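Long-range contact in glutathione S-transferase (Xanthomonas axonopodis pv. citri, PDB 6NV6), which binds glutathione and, as a theta-class glutathione transferase, probably conjugates it to electrophilic substrates: residues S12-E24 / F158-Y170. Numbering follows the deposited sequence.
Sequences SSNVRKALWCAEE and FAMGDIPLGSFIY
Helix 13-24 and helix 163-170 bring their backbones nearest at Ser13 and Ser167, whose CA atoms are 5.5 Å apart. The two axes run closer to antiparallel than to parallel, at 122°, and approach to 8.4 Å. Ser167 enters as a knob among Ser13, Arg16, Lys17 and Trp20. With OG lying beside its own backbone N (chi1 -43°), the hydroxyl turns back to donate to Ile163 O at 2.7 Å; that carbonyl also takes Ser167 N, from the opposite face of its plane. The polar group is thereby satisfied within its own helix while it rests against Lys17 CG and the edge of the Trp20 ring. Lys17 is the reciprocal knob, among Ile163, Pro164, Ser167 and Phe168: its side chain crosses that of Pro164 at about a right angle, with Lys17 CD 3.6 Å from Pro164 CA, and its NZ is held by Asn14 OD1 and by Asn69 of helix 68-79. This buried seam joins the thioredoxin-like N-terminal domain of the glutathione transferase fold, whose first helix follows strand 4-7 after a short loop, to the all-helical C-terminal domain. At the N-terminal end of helix 13-24, Ser13 CB sits over a face of Phe168 in a CH-pi contact, 3.8 Å from the ring centroid. Towards the other end, Trp20 lies with one face against Ile163 CG1, and its CZ3 packs 3.4 Å from Ile163 CA. Trp20 CZ2 meets the rim of Phe158 at CE2, the two ring planes inclined obliquely at 39°. A hydrogen bond of 2.7 Å from Trp20 NE1 to Glu24 OE2, which uses its anti lone pair, helps fix the indole's rotation; the same carboxylate oxygen forms a salt bridge with Arg195, whose cation also engages the Phe158 ring.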
# COMPACT_ATOMS: atom_id res chain seq x y z
N SER A 12 -4.01 5.47 7.58
CA SER A 12 -2.60 5.20 7.35
C SER A 12 -2.43 4.17 6.24
O SER A 12 -3.18 3.18 6.16
CB SER A 12 -1.94 4.70 8.64
OG SER A 12 -0.83 3.85 8.37
N SER A 13 -1.44 4.40 5.37
CA SER A 13 -1.20 3.51 4.24
C SER A 13 -0.69 2.15 4.70
O SER A 13 -0.99 1.11 4.09
CB SER A 13 -0.20 4.16 3.27
OG SER A 13 -0.82 5.18 2.48
N ASN A 14 0.09 2.14 5.79
CA ASN A 14 0.57 0.89 6.34
C ASN A 14 -0.58 0.06 6.91
O ASN A 14 -0.64 -1.16 6.71
CB ASN A 14 1.62 1.17 7.41
CG ASN A 14 2.96 1.56 6.82
OD1 ASN A 14 3.26 1.23 5.67
ND2 ASN A 14 3.77 2.25 7.59
N VAL A 15 -1.51 0.71 7.60
CA VAL A 15 -2.67 0.01 8.13
C VAL A 15 -3.58 -0.42 6.98
O VAL A 15 -4.16 -1.52 7.00
CB VAL A 15 -3.40 0.91 9.15
CG1 VAL A 15 -4.66 0.24 9.69
CG2 VAL A 15 -2.45 1.31 10.30
N ARG A 16 -3.68 0.41 5.93
CA ARG A 16 -4.44 0.01 4.75
C ARG A 16 -3.89 -1.28 4.16
O ARG A 16 -4.66 -2.16 3.76
CB ARG A 16 -4.39 1.11 3.70
CG ARG A 16 -5.30 2.29 3.97
CD ARG A 16 -5.07 3.38 2.92
NE ARG A 16 -5.96 4.52 3.12
CZ ARG A 16 -5.54 5.76 3.36
NH1 ARG A 16 -4.25 6.02 3.42
NH2 ARG A 16 -6.44 6.72 3.55
N LYS A 17 -2.56 -1.40 4.10
CA LYS A 17 -1.92 -2.62 3.63
C LYS A 17 -2.46 -3.84 4.35
O LYS A 17 -2.73 -4.88 3.73
CB LYS A 17 -0.41 -2.56 3.86
CG LYS A 17 0.36 -1.61 3.00
CD LYS A 17 1.82 -1.88 3.25
CE LYS A 17 2.68 -0.65 3.10
NZ LYS A 17 3.94 -0.91 3.82
N ALA A 18 -2.61 -3.74 5.66
CA ALA A 18 -3.03 -4.89 6.44
C ALA A 18 -4.53 -5.14 6.30
O ALA A 18 -4.95 -6.29 6.15
CB ALA A 18 -2.65 -4.68 7.91
N LEU A 19 -5.34 -4.07 6.34
CA LEU A 19 -6.79 -4.22 6.19
C LEU A 19 -7.13 -4.82 4.84
O LEU A 19 -7.94 -5.74 4.74
CB LEU A 19 -7.50 -2.88 6.36
CG LEU A 19 -7.19 -2.29 7.73
CD1 LEU A 19 -7.64 -0.85 7.86
CD2 LEU A 19 -7.79 -3.16 8.82
N TRP A 20 -6.48 -4.32 3.79
CA TRP A 20 -6.71 -4.85 2.46
C TRP A 20 -6.36 -6.33 2.39
O TRP A 20 -7.11 -7.13 1.82
CB TRP A 20 -5.91 -4.02 1.45
CG TRP A 20 -6.04 -4.46 0.04
CD1 TRP A 20 -6.99 -5.29 -0.49
CD2 TRP A 20 -5.18 -4.10 -1.04
NE1 TRP A 20 -6.77 -5.46 -1.83
CE2 TRP A 20 -5.67 -4.73 -2.20
CE3 TRP A 20 -4.04 -3.29 -1.15
CZ2 TRP A 20 -5.05 -4.57 -3.45
CZ3 TRP A 20 -3.44 -3.13 -2.39
CH2 TRP A 20 -3.94 -3.77 -3.52
N CYS A 21 -5.22 -6.72 2.96
CA CYS A 21 -4.82 -8.12 2.96
C CYS A 21 -5.80 -8.99 3.75
O CYS A 21 -6.24 -10.05 3.27
CB CYS A 21 -3.41 -8.26 3.52
SG CYS A 21 -2.72 -9.86 3.15
N ALA A 22 -6.15 -8.55 4.96
CA ALA A 22 -7.20 -9.23 5.70
C ALA A 22 -8.43 -9.42 4.82
O ALA A 22 -8.93 -10.55 4.66
CB ALA A 22 -7.55 -8.42 6.95
N GLU A 23 -8.91 -8.33 4.21
CA GLU A 23 -10.11 -8.39 3.39
C GLU A 23 -9.95 -9.36 2.22
O GLU A 23 -10.84 -10.16 1.95
CB GLU A 23 -10.46 -6.99 2.89
CG GLU A 23 -10.98 -6.07 3.98
CD GLU A 23 -12.45 -6.29 4.29
OE1 GLU A 23 -13.21 -6.64 3.35
OE2 GLU A 23 -12.85 -6.13 5.47
N GLU A 24 -8.80 -9.32 1.53
CA GLU A 24 -8.56 -10.26 0.43
C GLU A 24 -8.69 -11.71 0.89
O GLU A 24 -9.05 -12.59 0.10
CB GLU A 24 -7.16 -10.05 -0.17
CG GLU A 24 -6.96 -8.78 -0.99
CD GLU A 24 -7.71 -8.76 -2.32
OE1 GLU A 24 -8.25 -9.81 -2.73
OE2 GLU A 24 -7.74 -7.70 -2.97
N PHE A 158 -2.39 -10.64 -10.02
CA PHE A 158 -2.30 -9.94 -8.75
C PHE A 158 -1.90 -10.88 -7.61
O PHE A 158 -2.27 -12.06 -7.59
CB PHE A 158 -3.67 -9.29 -8.47
CG PHE A 158 -3.86 -8.80 -7.06
CD1 PHE A 158 -4.34 -9.65 -6.09
CD2 PHE A 158 -3.63 -7.47 -6.73
CE1 PHE A 158 -4.55 -9.20 -4.79
CE2 PHE A 158 -3.84 -7.01 -5.43
CZ PHE A 158 -4.30 -7.88 -4.46
N ALA A 159 -1.12 -10.37 -6.67
CA ALA A 159 -0.72 -11.13 -5.48
C ALA A 159 -0.22 -10.13 -4.43
O ALA A 159 -0.31 -8.91 -4.62
CB ALA A 159 0.31 -12.20 -5.82
N MET A 160 0.33 -10.66 -3.33
CA MET A 160 0.74 -9.83 -2.20
C MET A 160 1.69 -8.72 -2.61
O MET A 160 1.71 -7.65 -1.97
CB MET A 160 1.40 -10.71 -1.15
CG MET A 160 2.55 -11.55 -1.73
SD MET A 160 3.54 -12.38 -0.48
CE MET A 160 2.24 -12.69 0.68
N GLY A 161 2.49 -8.95 -3.65
CA GLY A 161 3.48 -7.98 -4.07
C GLY A 161 2.88 -6.65 -4.50
O GLY A 161 3.54 -5.62 -4.40
N ASP A 162 1.63 -6.66 -4.96
CA ASP A 162 0.99 -5.41 -5.36
C ASP A 162 0.46 -4.61 -4.18
O ASP A 162 0.12 -3.43 -4.34
CB ASP A 162 -0.16 -5.70 -6.32
CG ASP A 162 0.30 -6.21 -7.66
OD1 ASP A 162 0.59 -7.43 -7.76
OD2 ASP A 162 0.36 -5.39 -8.59
N ILE A 163 0.38 -5.21 -3.00
CA ILE A 163 -0.39 -4.64 -1.90
C ILE A 163 0.31 -3.44 -1.26
O ILE A 163 -0.35 -2.41 -1.05
CB ILE A 163 -0.73 -5.74 -0.89
CG1 ILE A 163 -1.81 -6.64 -1.46
CG2 ILE A 163 -1.18 -5.14 0.45
CD1 ILE A 163 -2.13 -7.83 -0.59
N PRO A 164 1.61 -3.49 -0.92
CA PRO A 164 2.21 -2.30 -0.28
C PRO A 164 2.16 -1.04 -1.13
O PRO A 164 1.64 -0.01 -0.67
CB PRO A 164 3.65 -2.75 0.00
CG PRO A 164 3.56 -4.23 0.10
CD PRO A 164 2.53 -4.64 -0.90
N LEU A 165 2.66 -1.09 -2.38
CA LEU A 165 2.56 0.09 -3.24
C LEU A 165 1.10 0.41 -3.59
O LEU A 165 0.75 1.59 -3.73
CB LEU A 165 3.38 -0.10 -4.51
CG LEU A 165 3.48 1.15 -5.39
CD1 LEU A 165 4.15 2.31 -4.64
CD2 LEU A 165 4.23 0.84 -6.67
N GLY A 166 0.26 -0.62 -3.74
CA GLY A 166 -1.15 -0.38 -4.04
C GLY A 166 -1.85 0.42 -2.97
O GLY A 166 -2.76 1.21 -3.27
N SER A 167 -1.45 0.25 -1.71
CA SER A 167 -2.08 1.01 -0.63
C SER A 167 -1.60 2.46 -0.60
O SER A 167 -2.34 3.34 -0.16
CB SER A 167 -1.83 0.33 0.72
OG SER A 167 -2.00 -1.08 0.64
N PHE A 168 -0.37 2.72 -1.06
CA PHE A 168 0.08 4.10 -1.20
C PHE A 168 -0.54 4.77 -2.41
O PHE A 168 -0.92 5.95 -2.34
CB PHE A 168 1.60 4.18 -1.31
CG PHE A 168 2.32 4.04 -0.00
CD1 PHE A 168 2.55 5.14 0.80
CD2 PHE A 168 2.80 2.81 0.42
CE1 PHE A 168 3.23 5.02 2.00
CE2 PHE A 168 3.48 2.68 1.62
CZ PHE A 168 3.69 3.80 2.42
N ILE A 169 -0.67 4.03 -3.52
CA ILE A 169 -1.02 4.66 -4.79
C ILE A 169 -2.44 5.19 -4.78
O ILE A 169 -2.80 6.02 -5.64
CB ILE A 169 -0.80 3.68 -5.96
CG1 ILE A 169 -0.19 4.43 -7.14
CG2 ILE A 169 -2.09 3.00 -6.35
CD1 ILE A 169 1.25 4.84 -6.90
N TYR A 170 -3.27 4.75 -3.83
CA TYR A 170 -4.54 5.42 -3.59
C TYR A 170 -4.30 6.87 -3.19
O TYR A 170 -4.90 7.80 -3.75
CB TYR A 170 -5.33 4.67 -2.52
CG TYR A 170 -6.57 5.41 -2.08
CD1 TYR A 170 -7.61 5.64 -2.97
CD2 TYR A 170 -6.70 5.88 -0.77
CE1 TYR A 170 -8.74 6.31 -2.58
CE2 TYR A 170 -7.83 6.56 -0.37
CZ TYR A 170 -8.85 6.76 -1.28
OH TYR A 170 -9.98 7.43 -0.89